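Long-range contacts in Alpha/beta hydrolase fold protein (Chitinophaga pinensis, PDB 4PW0), which is probably a hydrolase of the alpha/beta hydrolase fold, likely using a Ser-His-Asp triad, with a substrate that is not established: residues Ile132-Leu143 / Asp234-Leu245; Lys159-Phe167 / Arg174-Leu184. All coordinates share one frame; numbering follows the deposited sequence. Where two conformers were deposited one is given.

Interaction 1: Ile132-Leu143 / Asp234-Leu245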
loop_
_atom_site.group_PDB
_atom_site.type_symbol
_atom_site.label_atom_id
_atom_site.label_comp_id
_atom_site.label_asym_id
_atom_site.label_seq_id
_atom_site.Cartn_x
_atom_site.Cartn_y
_atom_site.Cartn_z
ATOM N N ILE A 132 3.172 -10.394 -5.176
ATOM C CA ILE A 132 4.531 -10.724 -4.773
ATOM C C ILE A 132 4.689 -10.251 -3.335
ATOM O O ILE A 132 4.512 -9.063 -3.066
ATOM C CB ILE A 132 5.595 -10.067 -5.664
ATOM C CG1 ILE A 132 5.465 -10.535 -7.094
ATOM C CG2 ILE A 132 6.994 -10.325 -5.098
ATOM C CD1 ILE A 132 6.317 -9.771 -8.074
ATOM N N VAL A 133 5.049 -11.171 -2.448
ATOM C CA VAL A 133 5.268 -10.847 -1.027
ATOM C C VAL A 133 6.696 -11.210 -0.667
ATOM O O VAL A 133 7.133 -12.328 -0.944
ATOM C CB VAL A 133 4.309 -11.598 -0.104
ATOM C CG1 VAL A 133 4.513 -11.186 1.336
ATOM C CG2 VAL A 133 2.870 -11.418 -0.563
ATOM N N GLY A 134 7.426 -10.290 -0.038
ATOM C CA GLY A 134 8.714 -10.658 0.521
ATOM C C GLY A 134 9.707 -11.192 -0.491
ATOM O O GLY A 134 10.360 -12.225 -0.224
ATOM N N ALA A 135 9.867 -10.537 -1.629
ATOM C CA ALA A 135 10.769 -11.036 -2.655
ATOM C C ALA A 135 11.582 -9.914 -3.293
ATOM O O ALA A 135 11.796 -8.868 -2.662
ATOM C CB ALA A 135 10.018 -11.895 -3.662
ATOM N N ALA A 136 12.119 -10.174 -4.495
ATOM C CA ALA A 136 13.125 -9.282 -5.075
ATOM C C ALA A 136 13.286 -9.707 -6.526
ATOM O O ALA A 136 13.015 -10.859 -6.864
ATOM C CB ALA A 136 14.466 -9.391 -4.342
ATOM N N PRO A 137 13.752 -8.769 -7.362
ATOM C CA PRO A 137 14.059 -9.175 -8.743
ATOM C C PRO A 137 15.334 -10.040 -8.849
ATOM O O PRO A 137 16.148 -10.076 -7.925
ATOM C CB PRO A 137 14.283 -7.864 -9.437
ATOM C CG PRO A 137 14.411 -6.826 -8.423
ATOM C CD PRO A 137 14.090 -7.357 -7.086
ATOM N N GLN A 138 15.495 -10.666 -10.005
ATOM C CA GLN A 138 16.728 -11.355 -10.321
ATOM C C GLN A 138 17.928 -10.418 -10.147
ATOM O O GLN A 138 17.876 -9.243 -10.480
ATOM C CB GLN A 138 16.751 -11.823 -11.768
ATOM C CG GLN A 138 15.792 -12.916 -12.137
ATOM C CD GLN A 138 15.906 -13.317 -13.580
ATOM O OE1 GLN A 138 16.009 -12.459 -14.451
ATOM N NE2 GLN A 138 15.837 -14.593 -13.851
ATOM N N GLY A 139 19.040 -11.005 -9.715
ATOM C CA GLY A 139 20.330 -10.338 -9.766
ATOM C C GLY A 139 20.725 -9.527 -8.563
ATOM O O GLY A 139 21.797 -8.932 -8.505
ATOM N N VAL A 140 19.875 -9.498 -7.541
ATOM C CA VAL A 140 20.142 -8.611 -6.421
ATOM C C VAL A 140 21.282 -9.100 -5.544
ATOM O O VAL A 140 21.372 -10.286 -5.193
ATOM C CB VAL A 140 18.874 -8.417 -5.565
ATOM C CG1 VAL A 140 17.872 -7.543 -6.314
ATOM C CG2 VAL A 140 18.238 -9.734 -5.084
ATOM N N LYS A 141 22.149 -8.167 -5.151
ATOM C CA LYS A 141 23.345 -8.485 -4.397
ATOM C C LYS A 141 23.056 -9.061 -3.015
ATOM O O LYS A 141 23.839 -9.835 -2.477
ATOM C CB LYS A 141 24.230 -7.233 -4.289
ATOM C CG LYS A 141 24.596 -6.563 -5.605
ATOM C CD LYS A 141 25.253 -7.503 -6.609
ATOM C CE LYS A 141 25.894 -6.718 -7.741
ATOM N NZ LYS A 141 26.136 -7.624 -8.888
ATOM N N VAL A 142 21.933 -8.690 -2.411
ATOM C CA VAL A 142 21.647 -9.148 -1.050
ATOM C C VAL A 142 21.581 -10.681 -1.002
ATOM O O VAL A 142 21.921 -11.273 0.013
ATOM C CB VAL A 142 20.342 -8.513 -0.492
ATOM C CG1 VAL A 142 19.123 -8.977 -1.264
ATOM C CG2 VAL A 142 20.169 -8.773 1.002
ATOM N N LEU A 143 21.143 -11.320 -2.085
ATOM C CA LEU A 143 21.000 -12.761 -2.081
ATOM C C LEU A 143 22.351 -13.469 -2.205
ATOM O O LEU A 143 22.422 -14.655 -1.951
ATOM C CB LEU A 143 20.069 -13.222 -3.194
ATOM C CG LEU A 143 18.591 -12.873 -2.912
ATOM C CD1 LEU A 143 17.750 -13.202 -4.112
ATOM C CD2 LEU A 143 18.054 -13.593 -1.658
ATOM N N ASP A 234 13.106 -6.150 5.564
ATOM C CA ASP A 234 13.299 -7.544 5.188
ATOM C C ASP A 234 14.822 -7.729 4.978
ATOM O O ASP A 234 15.393 -7.269 4.000
ATOM C CB ASP A 234 12.515 -7.896 3.926
ATOM C CG ASP A 234 12.707 -9.309 3.476
ATOM O OD1 ASP A 234 13.702 -9.946 3.839
ATOM O OD2 ASP A 234 11.821 -9.805 2.699
ATOM N N GLU A 235 15.468 -8.352 5.970
ATOM C CA GLU A 235 16.915 -8.618 5.933
ATOM C C GLU A 235 17.354 -9.545 4.795
ATOM O O GLU A 235 18.478 -9.447 4.273
ATOM C CB GLU A 235 17.378 -9.241 7.281
ATOM C CG GLU A 235 18.879 -9.499 7.349
ATOM C CD GLU A 235 19.472 -9.890 8.707
ATOM O OE1 GLU A 235 18.767 -10.360 9.633
ATOM O OE2 GLU A 235 20.723 -9.722 8.822
HETATM N N MSE A 236 16.494 -10.507 4.450
HETATM C CA MSE A 236 16.814 -11.493 3.437
HETATM C C MSE A 236 16.827 -10.890 2.037
HETATM O O MSE A 236 17.675 -11.233 1.218
HETATM C CB MSE A 236 15.761 -12.619 3.538
HETATM C CG MSE A 236 15.989 -13.733 2.531
HETATM SE SE MSE A 236 14.546 -15.050 2.568
HETATM C CE MSE A 236 14.776 -15.652 4.392
HETATM N N MSE A 237 15.820 -10.042 1.760
HETATM C CA MSE A 237 15.548 -9.585 0.405
HETATM C C MSE A 237 15.884 -8.117 0.172
HETATM O O MSE A 237 15.944 -7.721 -1.000
HETATM C CB MSE A 237 14.066 -9.753 0.104
HETATM C CG MSE A 237 13.559 -11.187 0.179
HETATM SE SE MSE A 237 14.300 -12.270 -1.277
HETATM C CE MSE A 237 13.384 -13.922 -0.855
ATOM N N ASP A 238 16.044 -7.347 1.257
ATOM C CA ASP A 238 16.225 -5.861 1.303
ATOM C C ASP A 238 14.877 -5.211 0.905
ATOM O O ASP A 238 14.447 -5.320 -0.247
ATOM C CB ASP A 238 17.395 -5.389 0.415
ATOM C CG ASP A 238 17.719 -3.913 0.597
ATOM O OD1 ASP A 238 16.892 -3.144 1.122
ATOM O OD2 ASP A 238 18.874 -3.538 0.258
ATOM N N THR A 239 14.256 -4.520 1.834
ATOM C CA THR A 239 13.026 -3.826 1.549
ATOM C C THR A 239 13.136 -2.950 0.308
ATOM O O THR A 239 12.171 -2.848 -0.453
ATOM C CB THR A 239 12.591 -3.053 2.773
ATOM O OG1 THR A 239 12.225 -4.007 3.780
ATOM C CG2 THR A 239 11.420 -2.111 2.492
ATOM N N TYR A 240 14.287 -2.303 0.091
ATOM C CA TYR A 240 14.397 -1.420 -1.064
ATOM C C TYR A 240 14.209 -2.129 -2.373
ATOM O O TYR A 240 13.745 -1.545 -3.361
ATOM C CB TYR A 240 15.747 -0.690 -1.041
ATOM C CG TYR A 240 15.809 0.415 -2.060
ATOM C CD1 TYR A 240 15.243 1.618 -1.826
ATOM C CD2 TYR A 240 16.384 0.176 -3.271
ATOM C CE1 TYR A 240 15.262 2.622 -2.779
ATOM C CE2 TYR A 240 16.405 1.155 -4.265
ATOM C CZ TYR A 240 15.857 2.379 -3.994
ATOM O OH TYR A 240 15.852 3.387 -4.939
ATOM N N ASN A 241 14.505 -3.420 -2.401
ATOM C CA ASN A 241 14.264 -4.196 -3.623
ATOM C C ASN A 241 12.785 -4.343 -4.005
ATOM O O ASN A 241 12.472 -4.628 -5.174
ATOM C CB ASN A 241 14.966 -5.535 -3.585
ATOM C CG ASN A 241 16.448 -5.376 -3.769
ATOM O OD1 ASN A 241 16.898 -4.526 -4.570
ATOM N ND2 ASN A 241 17.215 -6.193 -3.079
ATOM N N SER A 242 11.881 -4.130 -3.047
ATOM C CA SER A 242 10.468 -4.083 -3.366
ATOM C C SER A 242 10.096 -2.733 -3.976
ATOM O O SER A 242 9.218 -2.667 -4.873
ATOM C CB SER A 242 9.623 -4.410 -2.142
ATOM O OG SER A 242 9.745 -5.799 -1.818
ATOM N N TYR A 243 10.723 -1.671 -3.497
ATOM C CA TYR A 243 10.625 -0.385 -4.190
ATOM C C TYR A 243 11.179 -0.494 -5.610
ATOM O O TYR A 243 10.585 0.025 -6.562
ATOM C CB TYR A 243 11.278 0.735 -3.386
ATOM C CG TYR A 243 11.107 2.124 -3.970
ATOM C CD1 TYR A 243 9.888 2.581 -4.346
ATOM C CD2 TYR A 243 12.194 2.940 -4.200
ATOM C CE1 TYR A 243 9.712 3.812 -4.872
ATOM C CE2 TYR A 243 12.030 4.180 -4.768
ATOM C CZ TYR A 243 10.746 4.605 -5.067
ATOM O OH TYR A 243 10.505 5.842 -5.573
ATOM N N GLU A 244 12.283 -1.224 -5.795
ATOM C CA GLU A 244 12.800 -1.465 -7.143
ATOM C C GLU A 244 11.813 -2.194 -8.030
ATOM O O GLU A 244 11.626 -1.824 -9.201
ATOM C CB GLU A 244 14.117 -2.264 -7.133
ATOM C CG GLU A 244 15.313 -1.431 -6.728
ATOM C CD GLU A 244 15.786 -0.489 -7.832
ATOM O OE1 GLU A 244 15.156 -0.474 -8.929
ATOM O OE2 GLU A 244 16.791 0.216 -7.606
ATOM N N LEU A 245 11.153 -3.225 -7.506
ATOM C CA LEU A 245 10.096 -3.894 -8.262
ATOM C C LEU A 245 9.039 -2.893 -8.694
ATOM O O LEU A 245 8.589 -2.884 -9.859
ATOM C CB LEU A 245 9.447 -5.068 -7.488
ATOM C CG LEU A 245 10.253 -6.366 -7.395
ATOM C CD1 LEU A 245 9.671 -7.255 -6.336
ATOM C CD2 LEU A 245 10.284 -7.087 -8.745
HETATM O O HOH W 1 12.197 -6.747 -1.035
HETATM O O HOH W 2 8.207 -8.124 -2.159
HETATM O O HOH W 3 20.285 -6.214 -3.111
HETATM O O HOH W 4 20.022 -12.687 1.709
#
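The side chain of Met-237, a selenomethionine, overlaps the chain at Gly-134 and Ala-135: its CG lies 3.4 Å from Gly-134 O, and its SE reaches over to Leu-143 CD2 and Ala-136 CB. A bend at chi2 (-69°) folds the chain back along the 134-135 backbone, and outside the two segments it also touches Ser-110 and Phe-114. Val-142 lies against the backbone of the 235-237 turn, each methyl at a different carbonyl: CG1 sits 3.4 Å from Met-237 O, CG2 3.5 Å from Met-236 O. Asn-241 holds that turn from the helix side, its ND2 donating to Met-237 O (2.9 Å, N-H...O angle 165°) almost in its own amide plane, while Val-140 CG1 meets the amide 3.6 Å from ND2. With an alanine here, Met-237 O would probably lose its side-chain donor and Val-140 CG1 the group it packs on. The turn belongs to the loop after strand 226-231 of the alpha/beta hydrolase sheet, where the family carries its acid; Asp-234, hydrogen-bonded to His-262, is consistent with that member of a Ser-His-Asp triad. Its OD1 accepts from Met-237 N, an Asx motif, met from above the carboxylate plane. No direct hydrogen bond joins the segments, and waters supply the polar links. One water donates to Ala-135 O and Asp-238 O and accepts from Ser-242 OG; another bridges Ala-135 N to Ser-242 OG; a third accepts from Val-142 N and Asn-241 ND2. Farther along the helix, Leu-245 crosses Pro-137 at a slant, CG 4.0 Å from the ring's CD, and turns CD1 toward Ile-132 CG2, 4.3 Å away.

Interaction 2: Lys159-Phe167 / Arg174-Leu184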
loop_
_atom_site.group_PDB
_atom_site.type_symbol
_atom_site.label_atom_id
_atom_site.label_comp_id
_atom_site.label_asym_id
_atom_site.label_seq_id
_atom_site.Cartn_x
_atom_site.Cartn_y
_atom_site.Cartn_z
ATOM N N LYS A 159 11.433 -21.405 17.604
ATOM C CA LYS A 159 10.776 -20.106 17.794
ATOM C C LYS A 159 11.747 -18.998 17.422
ATOM O O LYS A 159 11.396 -18.076 16.674
ATOM C CB LYS A 159 10.308 -19.943 19.220
ATOM C CG LYS A 159 9.677 -18.588 19.508
ATOM C CD LYS A 159 10.143 -17.818 20.710
ATOM C CE LYS A 159 11.539 -18.042 21.132
ATOM N NZ LYS A 159 11.978 -17.023 22.064
ATOM N N GLU A 160 12.985 -19.063 17.910
ATOM C CA GLU A 160 13.946 -18.003 17.590
ATOM C C GLU A 160 14.326 -18.010 16.115
ATOM O O GLU A 160 14.502 -16.871 15.558
ATOM C CB GLU A 160 15.215 -18.098 18.448
ATOM C CG GLU A 160 15.018 -17.560 19.860
ATOM C CD GLU A 160 14.710 -16.065 19.902
ATOM O OE1 GLU A 160 15.436 -15.300 19.256
ATOM O OE2 GLU A 160 13.787 -15.664 20.570
ATOM N N ARG A 161 14.419 -19.161 15.486
ATOM C CA ARG A 161 14.707 -19.223 14.066
ATOM C C ARG A 161 13.576 -18.519 13.276
ATOM O O ARG A 161 13.830 -17.729 12.344
ATOM C CB ARG A 161 14.900 -20.667 13.598
ATOM C CG ARG A 161 15.464 -20.820 12.201
ATOM C CD ARG A 161 15.568 -22.272 11.745
ATOM N NE ARG A 161 16.764 -23.007 12.242
ATOM C CZ ARG A 161 17.085 -24.258 11.863
ATOM N NH1 ARG A 161 16.443 -24.854 10.873
ATOM N NH2 ARG A 161 18.155 -24.870 12.354
ATOM N N PHE A 162 12.323 -18.833 13.628
ATOM C CA PHE A 162 11.150 -18.236 12.990
ATOM C C PHE A 162 11.129 -16.709 13.172
ATOM O O PHE A 162 10.919 -15.981 12.185
ATOM C CB PHE A 162 9.915 -18.872 13.618
ATOM C CG PHE A 162 8.600 -18.466 12.956
ATOM C CD1 PHE A 162 8.220 -18.994 11.744
ATOM C CD2 PHE A 162 7.774 -17.580 13.560
ATOM C CE1 PHE A 162 6.999 -18.646 11.162
ATOM C CE2 PHE A 162 6.551 -17.240 13.006
ATOM C CZ PHE A 162 6.169 -17.761 11.803
ATOM N N LEU A 163 11.380 -16.212 14.384
ATOM C CA LEU A 163 11.358 -14.771 14.621
ATOM C C LEU A 163 12.526 -14.111 13.907
ATOM O O LEU A 163 12.369 -13.000 13.337
ATOM C CB LEU A 163 11.367 -14.440 16.094
ATOM C CG LEU A 163 10.128 -14.927 16.885
ATOM C CD1 LEU A 163 10.256 -14.523 18.335
ATOM C CD2 LEU A 163 8.841 -14.377 16.332
ATOM N N PHE A 164 13.670 -14.777 13.868
ATOM C CA PHE A 164 14.858 -14.231 13.178
ATOM C C PHE A 164 14.604 -14.049 11.691
ATOM O O PHE A 164 15.000 -13.028 11.099
ATOM C CB PHE A 164 16.097 -15.113 13.443
ATOM C CG PHE A 164 17.321 -14.713 12.655
ATOM C CD1 PHE A 164 18.091 -13.673 13.107
ATOM C CD2 PHE A 164 17.678 -15.338 11.512
ATOM C CE1 PHE A 164 19.188 -13.267 12.361
ATOM C CE2 PHE A 164 18.804 -14.958 10.781
ATOM C CZ PHE A 164 19.533 -13.915 11.218
ATOM N N ILE A 165 14.024 -15.060 11.054
ATOM C CA ILE A 165 13.786 -15.012 9.645
ATOM C C ILE A 165 12.662 -14.072 9.273
ATOM O O ILE A 165 12.722 -13.477 8.186
ATOM C CB ILE A 165 13.533 -16.433 9.084
ATOM C CG1 ILE A 165 14.828 -17.250 9.155
ATOM C CG2 ILE A 165 12.963 -16.415 7.682
ATOM C CD1 ILE A 165 15.967 -16.855 8.216
ATOM N N PHE A 166 11.598 -14.029 10.054
ATOM C CA PHE A 166 10.356 -13.409 9.601
ATOM C C PHE A 166 9.960 -12.096 10.251
ATOM O O PHE A 166 9.092 -11.371 9.736
ATOM C CB PHE A 166 9.168 -14.378 9.670
ATOM C CG PHE A 166 9.263 -15.519 8.696
ATOM C CD1 PHE A 166 9.175 -15.325 7.339
ATOM C CD2 PHE A 166 9.404 -16.831 9.152
ATOM C CE1 PHE A 166 9.215 -16.374 6.466
ATOM C CE2 PHE A 166 9.476 -17.866 8.287
ATOM C CZ PHE A 166 9.375 -17.659 6.915
ATOM N N PHE A 167 10.543 -11.763 11.404
ATOM C CA PHE A 167 10.047 -10.640 12.217
ATOM C C PHE A 167 11.136 -9.614 12.573
ATOM O O PHE A 167 12.318 -9.938 12.483
ATOM C CB PHE A 167 9.274 -11.161 13.465
ATOM C CG PHE A 167 7.995 -11.842 13.059
ATOM C CD1 PHE A 167 7.990 -13.180 12.671
ATOM C CD2 PHE A 167 6.848 -11.098 12.938
ATOM C CE1 PHE A 167 6.850 -13.727 12.144
ATOM C CE2 PHE A 167 5.699 -11.670 12.414
ATOM C CZ PHE A 167 5.725 -12.980 12.026
ATOM N N ARG A 174 7.731 -9.063 17.421
ATOM C CA ARG A 174 7.936 -10.423 17.903
ATOM C C ARG A 174 6.631 -11.012 18.463
ATOM O O ARG A 174 6.408 -12.221 18.273
ATOM C CB ARG A 174 9.055 -10.468 18.908
ATOM C CG ARG A 174 10.430 -10.255 18.280
ATOM C CD ARG A 174 11.542 -10.121 19.301
ATOM N NE ARG A 174 11.769 -11.301 20.109
ATOM C CZ ARG A 174 12.587 -12.312 19.779
ATOM N NH1 ARG A 174 13.170 -12.417 18.590
ATOM N NH2 ARG A 174 12.731 -13.301 20.644
ATOM N N SER A 175 5.808 -10.221 19.141
ATOM C CA SER A 175 4.538 -10.741 19.612
ATOM C C SER A 175 3.596 -11.123 18.494
ATOM O O SER A 175 2.840 -12.089 18.610
ATOM C CB SER A 175 3.889 -9.786 20.574
ATOM O OG SER A 175 4.644 -9.757 21.754
ATOM N N LYS A 176 3.645 -10.378 17.378
ATOM C CA LYS A 176 2.854 -10.783 16.207
ATOM C C LYS A 176 3.450 -12.029 15.579
ATOM O O LYS A 176 2.721 -12.799 14.927
ATOM C CB LYS A 176 2.735 -9.617 15.232
ATOM C CG LYS A 176 1.858 -8.492 15.785
ATOM C CD LYS A 176 1.699 -7.245 14.985
ATOM C CE LYS A 176 0.661 -6.281 15.620
ATOM N NZ LYS A 176 -0.790 -6.652 15.668
ATOM N N GLY A 177 4.748 -12.271 15.766
ATOM C CA GLY A 177 5.378 -13.514 15.371
ATOM C C GLY A 177 4.896 -14.696 16.206
ATOM O O GLY A 177 4.613 -15.778 15.659
ATOM N N LEU A 178 4.824 -14.533 17.531
ATOM C CA LEU A 178 4.265 -15.593 18.366
ATOM C C LEU A 178 2.815 -15.855 17.953
ATOM O O LEU A 178 2.410 -17.040 17.891
ATOM C CB LEU A 178 4.343 -15.201 19.839
ATOM C CG LEU A 178 5.734 -15.036 20.450
ATOM C CD1 LEU A 178 5.563 -14.791 21.952
ATOM C CD2 LEU A 178 6.600 -16.259 20.175
ATOM N N ALA A 179 2.026 -14.820 17.651
ATOM C CA ALA A 179 0.666 -15.049 17.182
ATOM C C ALA A 179 0.634 -15.884 15.911
ATOM O O ALA A 179 -0.203 -16.780 15.758
ATOM C CB ALA A 179 -0.084 -13.758 16.989
ATOM N N THR A 180 1.568 -15.630 14.990
ATOM C CA THR A 180 1.632 -16.418 13.756
ATOM C C THR A 180 1.929 -17.887 14.038
ATOM O O THR A 180 1.290 -18.775 13.461
ATOM C CB THR A 180 2.679 -15.853 12.810
ATOM O OG1 THR A 180 2.446 -14.454 12.581
ATOM C CG2 THR A 180 2.649 -16.571 11.486
ATOM N N LEU A 181 2.863 -18.149 14.946
ATOM C CA LEU A 181 3.149 -19.540 15.339
ATOM C C LEU A 181 1.911 -20.228 15.823
ATOM O O LEU A 181 1.651 -21.376 15.448
ATOM C CB LEU A 181 4.175 -19.568 16.430
ATOM C CG LEU A 181 5.529 -19.300 15.935
ATOM C CD1 LEU A 181 6.485 -19.214 17.125
ATOM C CD2 LEU A 181 6.020 -20.373 14.936
ATOM N N GLY A 182 1.085 -19.534 16.610
ATOM C CA GLY A 182 -0.137 -20.160 17.072
ATOM C C GLY A 182 -1.109 -20.407 15.933
ATOM O O GLY A 182 -1.795 -21.419 15.902
ATOM N N ARG A 183 -1.222 -19.470 14.974
ATOM C CA ARG A 183 -2.097 -19.684 13.853
ATOM C C ARG A 183 -1.650 -20.929 13.065
ATOM O O ARG A 183 -2.518 -21.656 12.578
ATOM C CB ARG A 183 -2.180 -18.472 12.962
ATOM C CG ARG A 183 -2.835 -17.274 13.644
ATOM C CD ARG A 183 -3.412 -16.224 12.743
ATOM N NE ARG A 183 -2.394 -15.701 11.840
ATOM C CZ ARG A 183 -1.474 -14.793 12.172
ATOM N NH1 ARG A 183 -1.425 -14.288 13.396
ATOM N NH2 ARG A 183 -0.566 -14.444 11.254
ATOM N N LEU A 184 -0.353 -21.201 12.990
ATOM C CA LEU A 184 0.188 -22.378 12.261
ATOM C C LEU A 184 -0.098 -23.694 12.996
ATOM O O LEU A 184 0.028 -24.775 12.421
ATOM C CB LEU A 184 1.691 -22.267 12.017
ATOM C CG LEU A 184 2.037 -21.079 11.096
ATOM C CD1 LEU A 184 3.522 -21.082 10.834
ATOM C CD2 LEU A 184 1.304 -21.055 9.785
HETATM O O HOH W 5 12.673 -11.111 15.614
#
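Glu-160 OE2 is gripped by two cations: Arg-174 NH2 reaches its syn lone pair at 2.6 Å, nearly in the guanidinium plane, and Lys-159 NZ takes the anti lone pair at 2.7 Å. The arginine chain turns at chi3 (64°), which lays one face of the guanidinium on Leu-163, whose CD1 sits over its centre 3.5 Å from CZ. Alongside the salt bridges the helices 159-166 and 174-184 cross at 121° with axes 10.0 Å apart. They are consecutive in the helical insertion between sheet strands 127-133 and 226-231, a position consistent with the cap (lid) of alpha/beta hydrolases. Phe-162 is a knob in the hole formed by Gly-177, Thr-180, Leu-181 and Leu-184; Leu-181 CD2 makes a CH-pi contact over one face, and Thr-180 CG2 abuts the ring edge. At the helix end Phe-167 lays its ring flat on Gly-177, the CA 3.4 Å from the centroid. Without a side chain, Gly-177 lets this ring and Leu-163 CD2, 3.7 Å from Gly-177 CA, come directly onto the backbone. Because positive groups take both lone pairs of OE2, the Glu-160 carboxylate is likely to stay ionised and its rotation to be fixed.

The two contacts lie about 21 Å apart, centre to centre, and nest along the chain: interaction 2 falls wholly within the loop that interaction 1 closes. Residues 132-143 leave strand 127-133; the chain then runs through helices 146-154, 158-166, 171-184 and 197-212 before returning to the sheet at strand 226-231, whose following loop and helix complete interaction 1. Interaction 1 thus ties together the ends of two neighbouring parallel strands, whereas interaction 2 pairs two helices of the insertion between them. They touch directly, Met-236 CE packing on Ile-165 CG2 and Glu-235 on Phe-164, so the insertion rests against the loop that carries the probable triad acid.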